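Local coordinates for protein phosphoribosylglycinamide synthetase (PDB 4DIM) that probably works as an ATP-dependent ligase of the ATP-grasp family, binding ATP and a metal ion such as manganese, at residues I191-N205 with L255-K267. Residues are numbered along the deposited sequence; the frame is centred on the assembly and turned at random.
Sequences IEGYEFGAQAFVYKN and LNNCAVNVDMILK
Phe196 lies over Met264, a selenomethionine here, in a closely packed part of this antiparallel strand pair. CB of Met264 sits under one ring face, 3.4 Å from the Phe196 ring centroid, a CH-pi contact; its selenium stands obliquely to the same ring, a looser Met-aromatic contact. The ring reaches back over its partner strand because chi1 of 66° sets CG between the backbone N and carbonyl carbon, and its CE2 meets CB of Leu266. With an alanine here, Met264 CB would probably lose its aromatic cover and a gap open beside Leu266. The same face continues through the small Ala198 and Ala200, opposite Val262 and Val260, to Val202, whose CG1 touches Cys258 SG at 3.7 Å. On the other face, Gln199 bends at chi2 so that NE2 gives a hydrogen bond to a lone pair of Asn261 OD1 (2.9 Å), in the Asn261 carbonyl plane and near the Gln199 amide plane, although the amides are turned 53° apart; His213 and Gly281 also bond the Gln199 amide. Ile265 CG2 packs on Ile191 CG2, but beside them the solvent side is looser: the extended Lys267 chain crosses Ile191 CG2 and ends in a long, weak salt bridge from NZ to Glu192 OE2 (3.4 Å). At the other end Asn257 OD1 takes Lys204 N at 3.0 Å, almost straight, and Asn256 OD1 takes Asn205 N. There Asn257 and Cys258 both face Val202, forming a G1 beta bulge. The pair sits inside the large antiparallel sheet, between strands 206-219 and 270-277, consistent with the ATP-grasp fold.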
loop_
_atom_site.group_PDB
_atom_site.type_symbol
_atom_site.label_atom_id
_atom_site.label_comp_id
_atom_site.label_asym_id
_atom_site.label_seq_id
_atom_site.Cartn_x
_atom_site.Cartn_y
_atom_site.Cartn_z
ATOM N N ILE A 191 14.564 -9.624 11.161
ATOM C CA ILE A 191 14.006 -8.657 12.103
ATOM C C ILE A 191 12.648 -9.176 12.481
ATOM O O ILE A 191 11.768 -9.263 11.647
ATOM C CB ILE A 191 13.944 -7.231 11.489
ATOM C CG1 ILE A 191 15.278 -6.809 10.840
ATOM C CG2 ILE A 191 13.512 -6.212 12.524
ATOM C CD1 ILE A 191 16.436 -6.594 11.813
ATOM N N GLU A 192 12.482 -9.583 13.706
ATOM C CA GLU A 192 11.208 -10.101 14.162
ATOM C C GLU A 192 10.739 -9.100 15.221
ATOM O O GLU A 192 11.525 -8.706 16.079
ATOM C CB GLU A 192 11.319 -11.597 14.625
ATOM C CG GLU A 192 12.256 -11.942 15.774
ATOM C CD GLU A 192 13.759 -11.964 15.532
ATOM O OE1 GLU A 192 14.405 -12.879 16.091
ATOM O OE2 GLU A 192 14.304 -11.012 14.920
ATOM N N GLY A 193 9.526 -8.577 15.057
ATOM C CA GLY A 193 9.009 -7.592 15.995
ATOM C C GLY A 193 7.593 -7.138 15.701
ATOM O O GLY A 193 6.836 -7.854 15.058
ATOM N N TYR A 194 7.225 -5.941 16.168
ATOM C CA TYR A 194 5.880 -5.407 15.919
ATOM C C TYR A 194 5.790 -4.822 14.484
ATOM O O TYR A 194 6.477 -3.838 14.169
ATOM C CB TYR A 194 5.484 -4.359 16.984
ATOM C CG TYR A 194 4.042 -3.923 16.843
ATOM C CD1 TYR A 194 2.997 -4.824 17.041
ATOM C CD2 TYR A 194 3.720 -2.637 16.417
ATOM C CE1 TYR A 194 1.672 -4.464 16.802
ATOM C CE2 TYR A 194 2.391 -2.250 16.230
ATOM C CZ TYR A 194 1.369 -3.173 16.402
ATOM O OH TYR A 194 0.041 -2.841 16.196
ATOM N N GLU A 195 4.971 -5.460 13.610
ATOM C CA GLU A 195 4.785 -4.995 12.221
ATOM C C GLU A 195 3.679 -3.960 12.134
ATOM O O GLU A 195 2.600 -4.136 12.690
ATOM C CB GLU A 195 4.444 -6.129 11.264
ATOM C CG GLU A 195 5.496 -7.199 11.141
ATOM C CD GLU A 195 5.064 -8.420 10.341
ATOM O OE1 GLU A 195 3.860 -8.533 10.014
ATOM O OE2 GLU A 195 5.936 -9.272 10.050
ATOM N N PHE A 196 3.939 -2.877 11.428
ATOM C CA PHE A 196 2.947 -1.839 11.227
ATOM C C PHE A 196 3.321 -1.120 9.943
ATOM O O PHE A 196 4.264 -1.532 9.280
ATOM C CB PHE A 196 2.872 -0.906 12.464
ATOM C CG PHE A 196 4.116 -0.102 12.707
ATOM C CD1 PHE A 196 4.216 1.203 12.254
ATOM C CD2 PHE A 196 5.243 -0.691 13.244
ATOM C CE1 PHE A 196 5.406 1.916 12.377
ATOM C CE2 PHE A 196 6.444 0.008 13.312
ATOM C CZ PHE A 196 6.497 1.330 12.939
ATOM N N GLY A 197 2.563 -0.106 9.575
ATOM C CA GLY A 197 2.812 0.672 8.378
ATOM C C GLY A 197 2.727 2.164 8.593
ATOM O O GLY A 197 2.498 2.648 9.707
ATOM N N ALA A 198 2.873 2.910 7.498
ATOM C CA ALA A 198 2.737 4.353 7.530
ATOM C C ALA A 198 2.405 4.903 6.172
ATOM O O ALA A 198 2.814 4.341 5.161
ATOM C CB ALA A 198 4.009 4.990 8.042
ATOM N N GLN A 199 1.698 6.034 6.157
ATOM C CA GLN A 199 1.357 6.783 4.962
ATOM C C GLN A 199 2.112 8.074 4.996
ATOM O O GLN A 199 2.353 8.623 6.067
ATOM C CB GLN A 199 -0.157 7.103 4.849
ATOM C CG GLN A 199 -1.111 5.925 4.725
ATOM C CD GLN A 199 -0.868 5.002 3.557
ATOM O OE1 GLN A 199 -1.213 5.306 2.420
ATOM N NE2 GLN A 199 -0.242 3.865 3.801
ATOM N N ALA A 200 2.457 8.584 3.848
ATOM C CA ALA A 200 3.117 9.864 3.767
ATOM C C ALA A 200 2.774 10.496 2.442
ATOM O O ALA A 200 2.081 9.899 1.623
ATOM C CB ALA A 200 4.621 9.743 3.971
ATOM N N PHE A 201 3.135 11.743 2.298
ATOM C CA PHE A 201 2.836 12.477 1.085
ATOM C C PHE A 201 3.971 13.451 0.880
ATOM O O PHE A 201 4.301 14.173 1.817
ATOM C CB PHE A 201 1.482 13.182 1.242
ATOM C CG PHE A 201 0.927 13.795 -0.011
ATOM C CD1 PHE A 201 -0.030 13.130 -0.765
ATOM C CD2 PHE A 201 1.286 15.076 -0.389
ATOM C CE1 PHE A 201 -0.592 13.726 -1.887
ATOM C CE2 PHE A 201 0.747 15.655 -1.529
ATOM C CZ PHE A 201 -0.205 14.984 -2.253
ATOM N N VAL A 202 4.609 13.418 -0.298
ATOM C CA VAL A 202 5.713 14.314 -0.632
ATOM C C VAL A 202 5.307 15.249 -1.836
ATOM O O VAL A 202 4.805 14.791 -2.839
ATOM C CB VAL A 202 7.053 13.541 -0.840
ATOM C CG1 VAL A 202 6.949 12.447 -1.886
ATOM C CG2 VAL A 202 8.210 14.493 -1.147
ATOM N N TYR A 203 5.510 16.563 -1.689
ATOM C CA TYR A 203 5.187 17.569 -2.733
ATOM C C TYR A 203 6.263 18.639 -2.789
ATOM O O TYR A 203 6.489 19.327 -1.795
ATOM C CB TYR A 203 3.837 18.216 -2.416
ATOM C CG TYR A 203 3.487 19.393 -3.296
ATOM C CD1 TYR A 203 3.262 19.224 -4.653
ATOM C CD2 TYR A 203 3.257 20.653 -2.751
ATOM C CE1 TYR A 203 2.868 20.291 -5.458
ATOM C CE2 TYR A 203 2.841 21.719 -3.541
ATOM C CZ TYR A 203 2.674 21.540 -4.900
ATOM O OH TYR A 203 2.232 22.561 -5.698
ATOM N N LYS A 204 6.920 18.784 -3.934
ATOM C CA LYS A 204 8.013 19.748 -4.129
ATOM C C LYS A 204 9.096 19.527 -3.059
ATOM O O LYS A 204 9.624 20.471 -2.473
ATOM C CB LYS A 204 7.501 21.195 -4.134
ATOM C CG LYS A 204 6.548 21.498 -5.275
ATOM C CD LYS A 204 5.962 22.898 -5.102
ATOM C CE LYS A 204 5.303 23.434 -6.353
ATOM N NZ LYS A 204 6.274 24.138 -7.221
ATOM N N ASN A 205 9.357 18.249 -2.775
ATOM C CA ASN A 205 10.376 17.724 -1.870
ATOM C C ASN A 205 10.104 18.009 -0.363
ATOM O O ASN A 205 10.959 17.695 0.464
ATOM C CB ASN A 205 11.777 18.193 -2.315
ATOM C CG ASN A 205 12.197 17.522 -3.625
ATOM O OD1 ASN A 205 12.028 16.306 -3.818
ATOM N ND2 ASN A 205 12.729 18.279 -4.573
ATOM N N LEU A 255 12.013 10.041 -3.956
ATOM C CA LEU A 255 10.600 10.098 -4.255
ATOM C C LEU A 255 10.096 11.521 -4.190
ATOM O O LEU A 255 10.507 12.255 -3.301
ATOM C CB LEU A 255 9.775 9.242 -3.297
ATOM C CG LEU A 255 9.734 7.756 -3.568
ATOM C CD1 LEU A 255 10.930 7.100 -2.988
ATOM C CD2 LEU A 255 8.547 7.132 -2.911
ATOM N N ASN A 256 9.176 11.910 -5.091
ATOM C CA ASN A 256 8.586 13.235 -5.037
ATOM C C ASN A 256 7.234 13.283 -5.747
ATOM O O ASN A 256 6.936 12.431 -6.576
ATOM C CB ASN A 256 9.544 14.250 -5.648
ATOM C CG ASN A 256 9.201 15.683 -5.365
ATOM O OD1 ASN A 256 8.578 15.999 -4.351
ATOM N ND2 ASN A 256 9.534 16.578 -6.284
ATOM N N ASN A 257 6.401 14.259 -5.373
ATOM C CA ASN A 257 5.111 14.542 -5.997
ATOM C C ASN A 257 4.273 13.266 -6.107
ATOM O O ASN A 257 3.676 12.935 -7.149
ATOM C CB ASN A 257 5.314 15.180 -7.357
ATOM C CG ASN A 257 6.092 16.492 -7.341
ATOM O OD1 ASN A 257 6.066 17.246 -6.373
ATOM N ND2 ASN A 257 6.744 16.834 -8.448
ATOM N N CYS A 258 4.241 12.563 -4.990
ATOM C CA CYS A 258 3.540 11.312 -4.860
ATOM C C CYS A 258 3.128 11.091 -3.447
ATOM O O CYS A 258 3.745 11.610 -2.520
ATOM C CB CYS A 258 4.408 10.149 -5.352
ATOM S SG CYS A 258 5.925 9.875 -4.394
ATOM N N ALA A 259 2.071 10.262 -3.294
ATOM C CA ALA A 259 1.624 9.745 -2.001
ATOM C C ALA A 259 2.508 8.542 -1.772
ATOM O O ALA A 259 2.982 7.964 -2.744
ATOM C CB ALA A 259 0.148 9.382 -2.064
ATOM N N VAL A 260 2.817 8.219 -0.552
ATOM C CA VAL A 260 3.737 7.116 -0.218
ATOM C C VAL A 260 3.114 6.151 0.779
ATOM O O VAL A 260 2.385 6.533 1.699
ATOM C CB VAL A 260 5.065 7.709 0.357
ATOM C CG1 VAL A 260 6.040 6.619 0.819
ATOM C CG2 VAL A 260 5.722 8.670 -0.651
ATOM N N ASN A 261 3.438 4.894 0.579
ATOM C CA ASN A 261 2.974 3.758 1.357
ATOM C C ASN A 261 4.175 3.002 1.835
ATOM O O ASN A 261 5.024 2.701 1.018
ATOM C CB ASN A 261 2.087 2.856 0.489
ATOM C CG ASN A 261 1.583 1.650 1.236
ATOM O OD1 ASN A 261 0.779 1.764 2.151
ATOM N ND2 ASN A 261 2.169 0.510 1.002
ATOM N N VAL A 262 4.273 2.775 3.140
ATOM C CA VAL A 262 5.396 2.146 3.823
ATOM C C VAL A 262 4.973 0.981 4.770
ATOM O O VAL A 262 3.925 1.038 5.447
ATOM C CB VAL A 262 6.186 3.193 4.656
ATOM C CG1 VAL A 262 7.597 2.702 4.928
ATOM C CG2 VAL A 262 6.212 4.549 3.951
ATOM N N ASP A 263 5.833 -0.070 4.794
ATOM C CA ASP A 263 5.731 -1.235 5.670
ATOM C C ASP A 263 6.902 -1.128 6.608
ATOM O O ASP A 263 8.055 -1.138 6.166
ATOM C CB ASP A 263 5.757 -2.581 4.899
ATOM C CG ASP A 263 4.677 -2.802 3.854
ATOM O OD1 ASP A 263 3.533 -2.328 4.063
ATOM O OD2 ASP A 263 4.936 -3.561 2.888
HETATM N N MSE A 264 6.599 -0.974 7.883
HETATM C CA MSE A 264 7.536 -0.829 8.967
HETATM C C MSE A 264 7.598 -2.075 9.846
HETATM O O MSE A 264 6.718 -2.922 9.838
HETATM C CB MSE A 264 7.080 0.332 9.890
HETATM C CG MSE A 264 6.608 1.681 9.201
HETATM SE SE MSE A 264 8.051 2.716 8.578
HETATM C CE MSE A 264 9.416 2.680 10.138
ATOM N N ILE A 265 8.580 -2.095 10.717
ATOM C CA ILE A 265 8.679 -3.090 11.786
ATOM C C ILE A 265 9.329 -2.426 13.007
ATOM O O ILE A 265 10.304 -1.680 12.883
ATOM C CB ILE A 265 9.399 -4.386 11.384
ATOM C CG1 ILE A 265 9.445 -5.384 12.560
ATOM C CG2 ILE A 265 10.788 -4.098 10.876
ATOM C CD1 ILE A 265 9.389 -6.695 12.186
ATOM N N LEU A 266 8.788 -2.702 14.182
ATOM C CA LEU A 266 9.348 -2.145 15.408
ATOM C C LEU A 266 10.093 -3.244 16.181
ATOM O O LEU A 266 9.485 -4.259 16.526
ATOM C CB LEU A 266 8.222 -1.493 16.230
ATOM C CG LEU A 266 8.403 -1.348 17.710
ATOM C CD1 LEU A 266 9.491 -0.334 18.024
ATOM C CD2 LEU A 266 7.131 -0.898 18.301
ATOM N N LYS A 267 11.417 -3.041 16.419
ATOM C CA LYS A 267 12.252 -3.957 17.208
ATOM C C LYS A 267 13.094 -3.187 18.213
ATOM O O LYS A 267 13.932 -2.369 17.818
ATOM C CB LYS A 267 13.181 -4.820 16.311
ATOM C CG LYS A 267 14.102 -5.795 17.079
ATOM C CD LYS A 267 14.849 -6.687 16.117
ATOM C CE LYS A 267 15.854 -7.648 16.731
ATOM N NZ LYS A 267 16.450 -8.552 15.699
#